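Local coordinates for rutinosidase (Aspergillus niger, PDB 6I1A), which hydrolyses glycosides as a secreted family 5 rutinosidase and may also act on the beta-1,3-glucan of the cell wall, at residues 114-125 with 177-187; 187-195 with 237-245. All coordinates share one frame; numbering follows the deposited sequence.

Contact 1 of 2, residues 114-125 with 177-187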
loop_
_atom_site.group_PDB
_atom_site.type_symbol
_atom_site.label_atom_id
_atom_site.label_comp_id
_atom_site.label_asym_id
_atom_site.label_seq_id
_atom_site.Cartn_x
_atom_site.Cartn_y
_atom_site.Cartn_z
ATOM N N THR A 114 -7.718 36.624 -5.624
ATOM C CA THR A 114 -8.904 36.512 -4.742
ATOM C C THR A 114 -10.084 37.293 -5.365
ATOM O O THR A 114 -11.221 37.011 -5.016
ATOM C CB THR A 114 -8.610 36.975 -3.304
ATOM O OG1 THR A 114 -8.199 38.346 -3.333
ATOM C CG2 THR A 114 -7.585 36.087 -2.627
ATOM N N ALA A 115 -9.823 38.259 -6.229
ATOM C CA ALA A 115 -10.924 38.942 -6.934
ATOM C C ALA A 115 -11.592 37.958 -7.897
ATOM O O ALA A 115 -12.836 37.924 -7.977
ATOM C CB ALA A 115 -10.419 40.146 -7.692
ATOM N N TYR A 116 -10.806 37.184 -8.609
ATOM C CA TYR A 116 -11.384 36.166 -9.529
ATOM C C TYR A 116 -12.075 35.074 -8.735
ATOM O O TYR A 116 -13.131 34.567 -9.146
ATOM C CB TYR A 116 -10.305 35.641 -10.468
ATOM C CG TYR A 116 -9.805 36.663 -11.451
ATOM C CD1 TYR A 116 -10.635 37.104 -12.472
ATOM C CD2 TYR A 116 -8.544 37.194 -11.339
ATOM C CE1 TYR A 116 -10.206 38.072 -13.365
ATOM C CE2 TYR A 116 -8.103 38.162 -12.234
ATOM C CZ TYR A 116 -8.948 38.605 -13.241
ATOM O OH TYR A 116 -8.560 39.585 -14.132
ATOM N N LEU A 117 -11.471 34.664 -7.618
ATOM C CA LEU A 117 -12.073 33.657 -6.737
ATOM C C LEU A 117 -13.454 34.159 -6.282
ATOM O O LEU A 117 -14.453 33.402 -6.312
ATOM C CB LEU A 117 -11.130 33.397 -5.546
ATOM C CG LEU A 117 -11.397 32.044 -4.880
ATOM C CD1 LEU A 117 -10.198 31.641 -3.992
ATOM C CD2 LEU A 117 -12.664 32.066 -4.084
ATOM N N LYS A 118 -13.538 35.396 -5.806
ATOM C CA LYS A 118 -14.816 35.959 -5.361
ATOM C C LYS A 118 -15.859 36.038 -6.506
ATOM O O LYS A 118 -17.016 35.665 -6.254
ATOM C CB LYS A 118 -14.533 37.343 -4.831
ATOM C CG LYS A 118 -15.830 37.993 -4.353
ATOM C CD LYS A 118 -15.635 39.312 -3.591
ATOM C CE LYS A 118 -16.964 39.978 -3.314
ATOM N NZ LYS A 118 -17.884 39.115 -2.534
ATOM N N GLU A 119 -15.440 36.428 -7.711
ATOM C CA GLU A 119 -16.432 36.523 -8.839
ATOM C C GLU A 119 -17.046 35.140 -9.102
ATOM O O GLU A 119 -18.302 34.996 -9.194
ATOM C CB GLU A 119 -15.774 37.049 -10.106
ATOM C CG GLU A 119 -16.846 37.336 -11.132
ATOM C CD GLU A 119 -16.475 37.245 -12.596
ATOM O OE1 GLU A 119 -16.194 36.108 -13.066
ATOM O OE2 GLU A 119 -16.557 38.305 -13.277
ATOM N N ILE A 120 -16.180 34.119 -9.152
ATOM C CA ILE A 120 -16.691 32.762 -9.467
ATOM C C ILE A 120 -17.458 32.188 -8.288
ATOM O O ILE A 120 -18.515 31.551 -8.459
ATOM C CB ILE A 120 -15.498 31.854 -9.870
ATOM C CG1 ILE A 120 -14.904 32.339 -11.206
ATOM C CG2 ILE A 120 -15.925 30.382 -9.864
ATOM C CD1 ILE A 120 -15.845 32.420 -12.393
ATOM N N ALA A 121 -16.940 32.284 -7.052
ATOM C CA ALA A 121 -17.617 31.731 -5.873
ATOM C C ALA A 121 -18.984 32.401 -5.699
ATOM O O ALA A 121 -19.992 31.696 -5.431
ATOM C CB ALA A 121 -16.717 31.914 -4.648
ATOM N N ASP A 122 -19.016 33.734 -5.798
ATOM C CA ASP A 122 -20.302 34.461 -5.595
ATOM C C ASP A 122 -21.314 33.990 -6.656
ATOM O O ASP A 122 -22.482 33.800 -6.278
ATOM C CB ASP A 122 -20.128 35.956 -5.736
ATOM C CG ASP A 122 -19.456 36.650 -4.554
ATOM O OD1 ASP A 122 -19.049 35.942 -3.639
ATOM O OD2 ASP A 122 -19.185 37.848 -4.666
ATOM N N TYR A 123 -20.866 33.789 -7.888
ATOM C CA TYR A 123 -21.783 33.359 -8.977
ATOM C C TYR A 123 -22.321 31.977 -8.647
ATOM O O TYR A 123 -23.534 31.659 -8.763
ATOM C CB TYR A 123 -21.077 33.391 -10.323
ATOM C CG TYR A 123 -21.996 32.933 -11.429
ATOM C CD1 TYR A 123 -22.992 33.766 -11.912
ATOM C CD2 TYR A 123 -21.919 31.654 -11.963
ATOM C CE1 TYR A 123 -23.881 33.330 -12.904
ATOM C CE2 TYR A 123 -22.757 31.220 -12.971
ATOM C CZ TYR A 123 -23.770 32.055 -13.417
ATOM O OH TYR A 123 -24.611 31.659 -14.433
ATOM N N ALA A 124 -21.428 31.063 -8.258
ATOM C CA ALA A 124 -21.797 29.681 -7.918
ATOM C C ALA A 124 -22.762 29.615 -6.733
ATOM O O ALA A 124 -23.691 28.792 -6.709
ATOM C CB ALA A 124 -20.540 28.866 -7.693
ATOM N N ILE A 125 -22.544 30.448 -5.700
ATOM C CA ILE A 125 -23.407 30.460 -4.516
ATOM C C ILE A 125 -24.759 31.083 -4.887
ATOM O O ILE A 125 -25.785 30.464 -4.573
ATOM C CB ILE A 125 -22.698 31.262 -3.397
ATOM C CG1 ILE A 125 -21.479 30.503 -2.860
ATOM C CG2 ILE A 125 -23.647 31.551 -2.269
ATOM C CD1 ILE A 125 -20.485 31.409 -2.135
ATOM N N PHE A 177 -11.736 36.689 4.350
ATOM C CA PHE A 177 -12.461 36.570 3.063
ATOM C C PHE A 177 -13.832 35.919 3.323
ATOM O O PHE A 177 -14.853 36.384 2.775
ATOM C CB PHE A 177 -11.600 35.729 2.127
ATOM C CG PHE A 177 -12.210 35.516 0.757
ATOM C CD1 PHE A 177 -13.169 34.534 0.558
ATOM C CD2 PHE A 177 -11.783 36.259 -0.317
ATOM C CE1 PHE A 177 -13.734 34.338 -0.699
ATOM C CE2 PHE A 177 -12.344 36.074 -1.586
ATOM C CZ PHE A 177 -13.301 35.126 -1.768
ATOM N N ILE A 178 -13.856 34.837 4.080
ATOM C CA ILE A 178 -15.103 34.077 4.341
ATOM C C ILE A 178 -16.095 34.973 5.115
ATOM O O ILE A 178 -17.285 35.080 4.770
ATOM C CB ILE A 178 -14.824 32.760 5.055
ATOM C CG1 ILE A 178 -14.053 31.790 4.135
ATOM C CG2 ILE A 178 -16.124 32.161 5.523
ATOM C CD1 ILE A 178 -13.567 30.564 4.813
ATOM N N GLN A 179 -15.577 35.639 6.150
ATOM C CA GLN A 179 -16.466 36.450 7.039
ATOM C C GLN A 179 -17.010 37.665 6.307
ATOM O O GLN A 179 -18.135 38.117 6.668
ATOM C CB GLN A 179 -15.635 36.961 8.209
ATOM C CG GLN A 179 -15.324 35.895 9.228
ATOM C CD GLN A 179 -16.577 35.380 9.900
ATOM O OE1 GLN A 179 -17.186 34.433 9.464
ATOM N NE2 GLN A 179 -16.961 35.986 11.032
ATOM N N THR A 180 -16.319 38.216 5.343
ATOM C CA THR A 180 -16.758 39.417 4.576
ATOM C C THR A 180 -17.375 39.045 3.223
ATOM O O THR A 180 -17.639 39.932 2.385
ATOM C CB THR A 180 -15.609 40.384 4.392
ATOM O OG1 THR A 180 -14.519 39.817 3.682
ATOM C CG2 THR A 180 -15.089 40.905 5.721
ATOM N N SER A 181 -17.618 37.751 3.010
ATOM C CA SER A 181 -18.087 37.219 1.711
ATOM C C SER A 181 -19.535 37.573 1.395
ATOM O O SER A 181 -19.912 37.333 0.232
ATOM C CB SER A 181 -17.937 35.735 1.678
ATOM O OG SER A 181 -18.798 35.124 2.536
ATOM N N GLY A 182 -20.320 37.917 2.398
ATOM C CA GLY A 182 -21.801 38.018 2.250
ATOM C C GLY A 182 -22.503 36.689 2.420
ATOM O O GLY A 182 -23.750 36.652 2.490
ATOM N N SER A 183 -21.774 35.556 2.548
ATOM C CA SER A 183 -22.363 34.216 2.732
ATOM C C SER A 183 -21.329 33.308 3.393
ATOM O O SER A 183 -20.866 32.319 2.809
ATOM C CB SER A 183 -22.818 33.669 1.383
ATOM O OG SER A 183 -23.690 32.568 1.547
ATOM N N PRO A 184 -20.943 33.575 4.646
ATOM C CA PRO A 184 -19.909 32.769 5.294
ATOM C C PRO A 184 -20.305 31.304 5.392
ATOM O O PRO A 184 -19.433 30.409 5.545
ATOM C CB PRO A 184 -19.772 33.414 6.693
ATOM C CG PRO A 184 -21.126 34.122 6.886
ATOM C CD PRO A 184 -21.456 34.665 5.529
ATOM N N GLN A 185 -21.619 30.996 5.427
ATOM C CA GLN A 185 -22.166 29.656 5.499
ATOM C C GLN A 185 -21.830 28.803 4.243
ATOM O O GLN A 185 -22.047 27.614 4.306
ATOM C CB GLN A 185 -23.701 29.661 5.737
ATOM C CG GLN A 185 -24.545 30.325 4.666
ATOM C CD GLN A 185 -24.790 31.805 4.793
ATOM O OE1 GLN A 185 -23.968 32.575 5.313
ATOM N NE2 GLN A 185 -25.934 32.229 4.242
ATOM N N SER A 186 -21.329 29.448 3.224
ATOM C CA SER A 186 -21.082 28.744 1.927
ATOM C C SER A 186 -19.652 28.173 1.866
ATOM O O SER A 186 -19.307 27.597 0.824
ATOM C CB SER A 186 -21.276 29.648 0.790
ATOM O OG SER A 186 -22.658 30.104 0.748
ATOM N N TYR A 187 -18.802 28.317 2.873
ATOM C CA TYR A 187 -17.343 28.041 2.746
ATOM C C TYR A 187 -16.854 27.064 3.789
ATOM O O TYR A 187 -17.235 27.108 5.006
ATOM C CB TYR A 187 -16.542 29.320 2.861
ATOM C CG TYR A 187 -16.834 30.305 1.768
ATOM C CD1 TYR A 187 -17.873 31.238 1.924
ATOM C CD2 TYR A 187 -16.129 30.367 0.579
ATOM C CE1 TYR A 187 -18.168 32.168 0.930
ATOM C CE2 TYR A 187 -16.401 31.296 -0.401
ATOM C CZ TYR A 187 -17.435 32.213 -0.236
ATOM O OH TYR A 187 -17.658 33.101 -1.234
HETATM O O HOH W 1 -19.859 34.744 -1.196
HETATM O O HOH W 2 -16.618 35.194 -2.546
#
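The ring of F177 lies against the start of helix 113-128, its CE2–CZ end meeting L117, K118 and the backbone of T114. CZ is 3.9 Å from L117 CD2 and 4.0 Å from K118 CB, while the carbonyl oxygen of T114 sits at the ring edge, near its plane. CG of F177 stands opposite the backbone N (chi1 -180°), which carries the ring out from the last turn of helix 161-179 to its neighbour; W100 packs on it edge-to-face. About two turns beyond K118, I125 makes the other apolar patch. Its CD1 comes to 3.4 Å from Y187 OH and also touches S186 CB, whereas CG2 rests near the hydroxyl of S186, itself the acceptor of a bond from S183 OG. A121 CB adds an apolar contact at the phenol end of Y187. Between these two patches the polar groups meet through water. D122 OD1 receives bonds from two waters; one of them takes the phenol proton of Y187 at the ring edge, in plane, at 2.7 Å and also donates to S181 O, and the other donates to Y187 OH. The second oxygen, OD2, uses its syn lone pair for a 2.8 Å salt bridge to K118 NZ, one turn back. This is outer-layer packing of a TIM barrel, joining helix 113-128 to the end of helix 161-179, the turn after it and the start of strand 187-190. Direct contact is thus largely apolar, while Y187 OH, giving one bond and accepting another, is satisfied by water, and the lysine and waters would be expected to favour an ionised D122.

Contact 2 of 2, residues 187-195 with 237-245. With EDO (1,2-ethanediol), chain K; EDO (1,2-ethanediol), chain H.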
loop_
_atom_site.group_PDB
_atom_site.type_symbol
_atom_site.label_atom_id
_atom_site.label_comp_id
_atom_site.label_asym_id
_atom_site.label_seq_id
_atom_site.Cartn_x
_atom_site.Cartn_y
_atom_site.Cartn_z
ATOM N N TYR A 187 -18.802 28.317 2.873
ATOM C CA TYR A 187 -17.343 28.041 2.746
ATOM C C TYR A 187 -16.854 27.064 3.789
ATOM O O TYR A 187 -17.235 27.108 5.006
ATOM C CB TYR A 187 -16.542 29.320 2.861
ATOM C CG TYR A 187 -16.834 30.305 1.768
ATOM C CD1 TYR A 187 -17.873 31.238 1.924
ATOM C CD2 TYR A 187 -16.129 30.367 0.579
ATOM C CE1 TYR A 187 -18.168 32.168 0.930
ATOM C CE2 TYR A 187 -16.401 31.296 -0.401
ATOM C CZ TYR A 187 -17.435 32.213 -0.236
ATOM O OH TYR A 187 -17.658 33.101 -1.234
ATOM N N THR A 188 -15.934 26.207 3.348
ATOM C CA THR A 188 -15.095 25.342 4.179
ATOM C C THR A 188 -13.651 25.761 3.970
ATOM O O THR A 188 -13.227 25.993 2.849
ATOM C CB THR A 188 -15.335 23.857 3.894
ATOM O OG1 THR A 188 -16.639 23.515 4.356
ATOM C CG2 THR A 188 -14.303 22.937 4.459
ATOM N N LEU A 189 -12.872 25.855 5.056
ATOM C CA LEU A 189 -11.471 26.285 4.991
ATOM C C LEU A 189 -10.543 25.071 5.070
ATOM O O LEU A 189 -10.596 24.295 6.057
ATOM C CB LEU A 189 -11.215 27.222 6.191
ATOM C CG LEU A 189 -9.940 28.025 6.164
ATOM C CD1 LEU A 189 -10.043 29.274 7.108
ATOM C CD2 LEU A 189 -8.802 27.218 6.615
ATOM N N GLU A 190 -9.698 24.900 4.060
ATOM C CA GLU A 190 -8.722 23.804 3.999
ATOM C C GLU A 190 -7.307 24.371 4.037
ATOM O O GLU A 190 -6.818 24.946 3.047
ATOM C CB GLU A 190 -8.888 22.988 2.708
ATOM C CG GLU A 190 -7.996 21.769 2.695
ATOM C CD GLU A 190 -8.334 20.765 1.630
ATOM O OE1 GLU A 190 -8.838 21.144 0.552
ATOM O OE2 GLU A 190 -8.168 19.548 1.923
ATOM N N PRO A 191 -6.632 24.303 5.213
ATOM C CA PRO A 191 -5.407 25.092 5.407
ATOM C C PRO A 191 -4.078 24.452 5.011
ATOM O O PRO A 191 -3.025 25.079 5.137
ATOM C CB PRO A 191 -5.457 25.283 6.946
ATOM C CG PRO A 191 -6.030 24.020 7.463
ATOM C CD PRO A 191 -7.152 23.749 6.459
ATOM N N ILE A 192 -4.130 23.217 4.512
ATOM C CA ILE A 192 -2.899 22.580 3.997
ATOM C C ILE A 192 -3.316 21.521 2.978
ATOM O O ILE A 192 -4.457 21.019 3.040
ATOM C CB ILE A 192 -2.042 21.980 5.147
ATOM C CG1 ILE A 192 -0.570 21.766 4.739
ATOM C CG2 ILE A 192 -2.652 20.721 5.719
ATOM C CD1 ILE A 192 0.360 21.636 5.962
ATOM N N ASN A 193 -2.370 21.182 2.097
ATOM C CA ASN A 193 -2.600 20.146 1.062
ATOM C C ASN A 193 -1.373 19.275 0.942
ATOM O O ASN A 193 -0.264 19.785 0.686
ATOM C CB ASN A 193 -2.888 20.814 -0.267
ATOM C CG ASN A 193 -3.159 19.779 -1.337
ATOM O OD1 ASN A 193 -4.252 19.221 -1.374
ATOM N ND2 ASN A 193 -2.170 19.525 -2.203
ATOM N N GLU A 194 -1.512 17.961 1.161
ATOM C CA GLU A 194 -0.481 16.940 0.926
ATOM C C GLU A 194 0.873 17.328 1.528
ATOM O O GLU A 194 1.909 17.246 0.854
ATOM C CB GLU A 194 -0.396 16.596 -0.562
ATOM C CG GLU A 194 -1.655 15.999 -1.108
ATOM C CD GLU A 194 -1.558 15.634 -2.587
ATOM O OE1 GLU A 194 -0.478 15.704 -3.204
ATOM O OE2 GLU A 194 -2.616 15.091 -3.109
ATOM N N PRO A 195 0.924 17.631 2.845
ATOM C CA PRO A 195 2.226 17.803 3.482
ATOM C C PRO A 195 2.986 16.476 3.455
ATOM O O PRO A 195 2.403 15.399 3.706
ATOM C CB PRO A 195 1.857 18.232 4.923
ATOM C CG PRO A 195 0.481 17.614 5.139
ATOM C CD PRO A 195 -0.188 17.689 3.794
ATOM N N ILE A 237 -17.588 27.887 10.779
ATOM C CA ILE A 237 -16.828 27.591 9.512
ATOM C C ILE A 237 -16.138 26.258 9.728
ATOM O O ILE A 237 -15.264 26.150 10.566
ATOM C CB ILE A 237 -15.802 28.696 9.200
ATOM C CG1 ILE A 237 -16.450 30.072 9.010
ATOM C CG2 ILE A 237 -14.960 28.297 7.980
ATOM C CD1 ILE A 237 -15.456 31.166 8.971
ATOM N N PRO A 238 -16.394 25.199 8.909
ATOM C CA PRO A 238 -15.692 23.946 9.085
ATOM C C PRO A 238 -14.243 24.047 8.602
ATOM O O PRO A 238 -13.935 24.848 7.691
ATOM C CB PRO A 238 -16.450 22.975 8.157
ATOM C CG PRO A 238 -17.739 23.668 7.852
ATOM C CD PRO A 238 -17.470 25.148 7.878
ATOM N N VAL A 239 -13.390 23.268 9.238
ATOM C CA VAL A 239 -11.971 23.098 8.826
ATOM C C VAL A 239 -11.846 21.712 8.183
ATOM O O VAL A 239 -12.233 20.670 8.793
ATOM C CB VAL A 239 -10.987 23.269 9.994
ATOM C CG1 VAL A 239 -9.588 22.864 9.602
ATOM C CG2 VAL A 239 -11.011 24.722 10.486
ATOM N N MET A 240 -11.312 21.685 6.968
ATOM C CA MET A 240 -11.037 20.450 6.237
ATOM C C MET A 240 -9.534 20.148 6.309
ATOM O O MET A 240 -8.688 20.957 5.834
ATOM C CB MET A 240 -11.483 20.628 4.795
ATOM C CG MET A 240 -11.175 19.406 3.922
ATOM S SD MET A 240 -12.019 19.436 2.308
ATOM C CE MET A 240 -13.683 19.028 2.791
ATOM N N PHE A 241 -9.228 19.044 6.952
ATOM C CA PHE A 241 -7.859 18.583 7.226
ATOM C C PHE A 241 -7.458 17.539 6.187
ATOM O O PHE A 241 -8.030 16.425 6.182
ATOM C CB PHE A 241 -7.762 18.038 8.643
ATOM C CG PHE A 241 -6.399 17.560 9.044
ATOM C CD1 PHE A 241 -5.241 17.954 8.375
ATOM C CD2 PHE A 241 -6.279 16.721 10.135
ATOM C CE1 PHE A 241 -3.991 17.460 8.750
ATOM C CE2 PHE A 241 -5.028 16.258 10.520
ATOM C CZ PHE A 241 -3.895 16.604 9.832
ATOM N N GLN A 242 -6.513 17.914 5.321
ATOM C CA GLN A 242 -5.877 16.983 4.366
ATOM C C GLN A 242 -4.641 16.404 5.067
ATOM O O GLN A 242 -3.580 17.049 5.074
ATOM C CB GLN A 242 -5.544 17.733 3.080
ATOM C CG GLN A 242 -5.430 16.868 1.845
ATOM C CD GLN A 242 -4.432 15.743 2.019
ATOM O OE1 GLN A 242 -3.220 15.988 2.042
ATOM N NE2 GLN A 242 -4.914 14.504 2.189
ATOM N N GLY A 243 -4.811 15.248 5.725
ATOM C CA GLY A 243 -3.757 14.656 6.549
ATOM C C GLY A 243 -2.798 13.812 5.753
ATOM O O GLY A 243 -2.477 12.682 6.136
ATOM N N SER A 244 -2.269 14.361 4.669
ATOM C CA SER A 244 -1.297 13.658 3.807
ATOM C C SER A 244 -1.980 12.377 3.314
ATOM O O SER A 244 -3.163 12.378 2.990
ATOM C CB SER A 244 0.022 13.452 4.535
ATOM O OG SER A 244 1.070 13.065 3.655
ATOM N N PHE A 245 -1.254 11.269 3.308
ATOM C CA PHE A 245 -1.750 9.958 2.843
ATOM C C PHE A 245 -1.774 9.012 4.007
ATOM O O PHE A 245 -1.824 7.798 3.780
ATOM C CB PHE A 245 -0.910 9.459 1.667
ATOM C CG PHE A 245 -0.783 10.466 0.556
ATOM C CD1 PHE A 245 -1.852 10.690 -0.316
ATOM C CD2 PHE A 245 0.349 11.228 0.440
ATOM C CE1 PHE A 245 -1.720 11.668 -1.312
ATOM C CE2 PHE A 245 0.481 12.191 -0.531
ATOM C CZ PHE A 245 -0.549 12.414 -1.396
HETATM C C1 EDO K . -0.335 14.222 -6.295
HETATM O O1 EDO K . -0.451 15.512 -5.764
HETATM C C2 EDO K . -1.629 13.499 -6.164
HETATM O O2 EDO K . -1.935 13.095 -4.799
HETATM C C1 EDO H . -6.596 11.586 6.659
HETATM O O1 EDO H . -5.291 11.163 6.909
HETATM C C2 EDO H . -6.642 12.160 5.305
HETATM O O2 EDO H . -7.004 13.453 5.340
HETATM O O HOH W 3 -5.974 20.706 5.334
#
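L189 and V239 are bridged backbone to backbone where strands 187-190 and 239-241 run side by side, and here the contact is tight. L189 N donates to P238 O at 3.0 Å, and L189 O accepts from M240 N at 2.9 Å, both nearly straight. On one side of this pair T188 CG2 presses on M240 CB. The extended E190 side chain follows, its OE2 coming 3.6 Å from M240 CG and also resting on Q242 CB, while OE1 forms a salt bridge with R92. The two strands point the same way at 40° to each other; helix 213-233 lies between them in the chain, a beta-alpha-beta crossover joining neighbouring strands of the (beta/alpha)8 barrel. Beyond E190 the backbones part, and a water bridges them, donating to I192 O and M240 O and accepting from Q242 N. Next comes N193-E194-P195, the Asn-Glu-Pro signature of family 5, whose glutamate generally serves as acid/base; its place here is consistent with that role. Q242, bent at chi2 (-55°), swings OE1 back to E194 N at 2.8 Å, while NE2 binds S244 O and D264 O. S244 OG in turn donates to P195 O at 2.7 Å, nearly along the C=O axis. The looser end is that of F245, whose partly exposed ring brings CZ to 3.6 Å from E194 CD. Even there the E194 carboxylate is held: a 1,2-ethanediol, probably from the crystallisation liquor, donates to both oxygens, O1 to OE1 at 2.6 Å and O2 to OE2, and H266 also bonds OE2.

In the fold
Following the chain from the N terminus, helix 113-128 leads into strand 131-136, and helix 161-179 then returns along the outside of the barrel. Contact 1 closes this excursion of 51 intervening residues, setting two successive outer helices, and the turn after the second, against each other. Y187 ends that contact and opens contact 2, which closes a second loop of 41 residues running through helix 213-233. The two loops therefore follow in series, neither enclosing nor crossing the other. Contact 1 belongs to the helical shell, contact 2 to the inner strands and their C-terminal ends. Packing of I178 CG2 on I237 CD1, 3.7 Å apart, joins them directly.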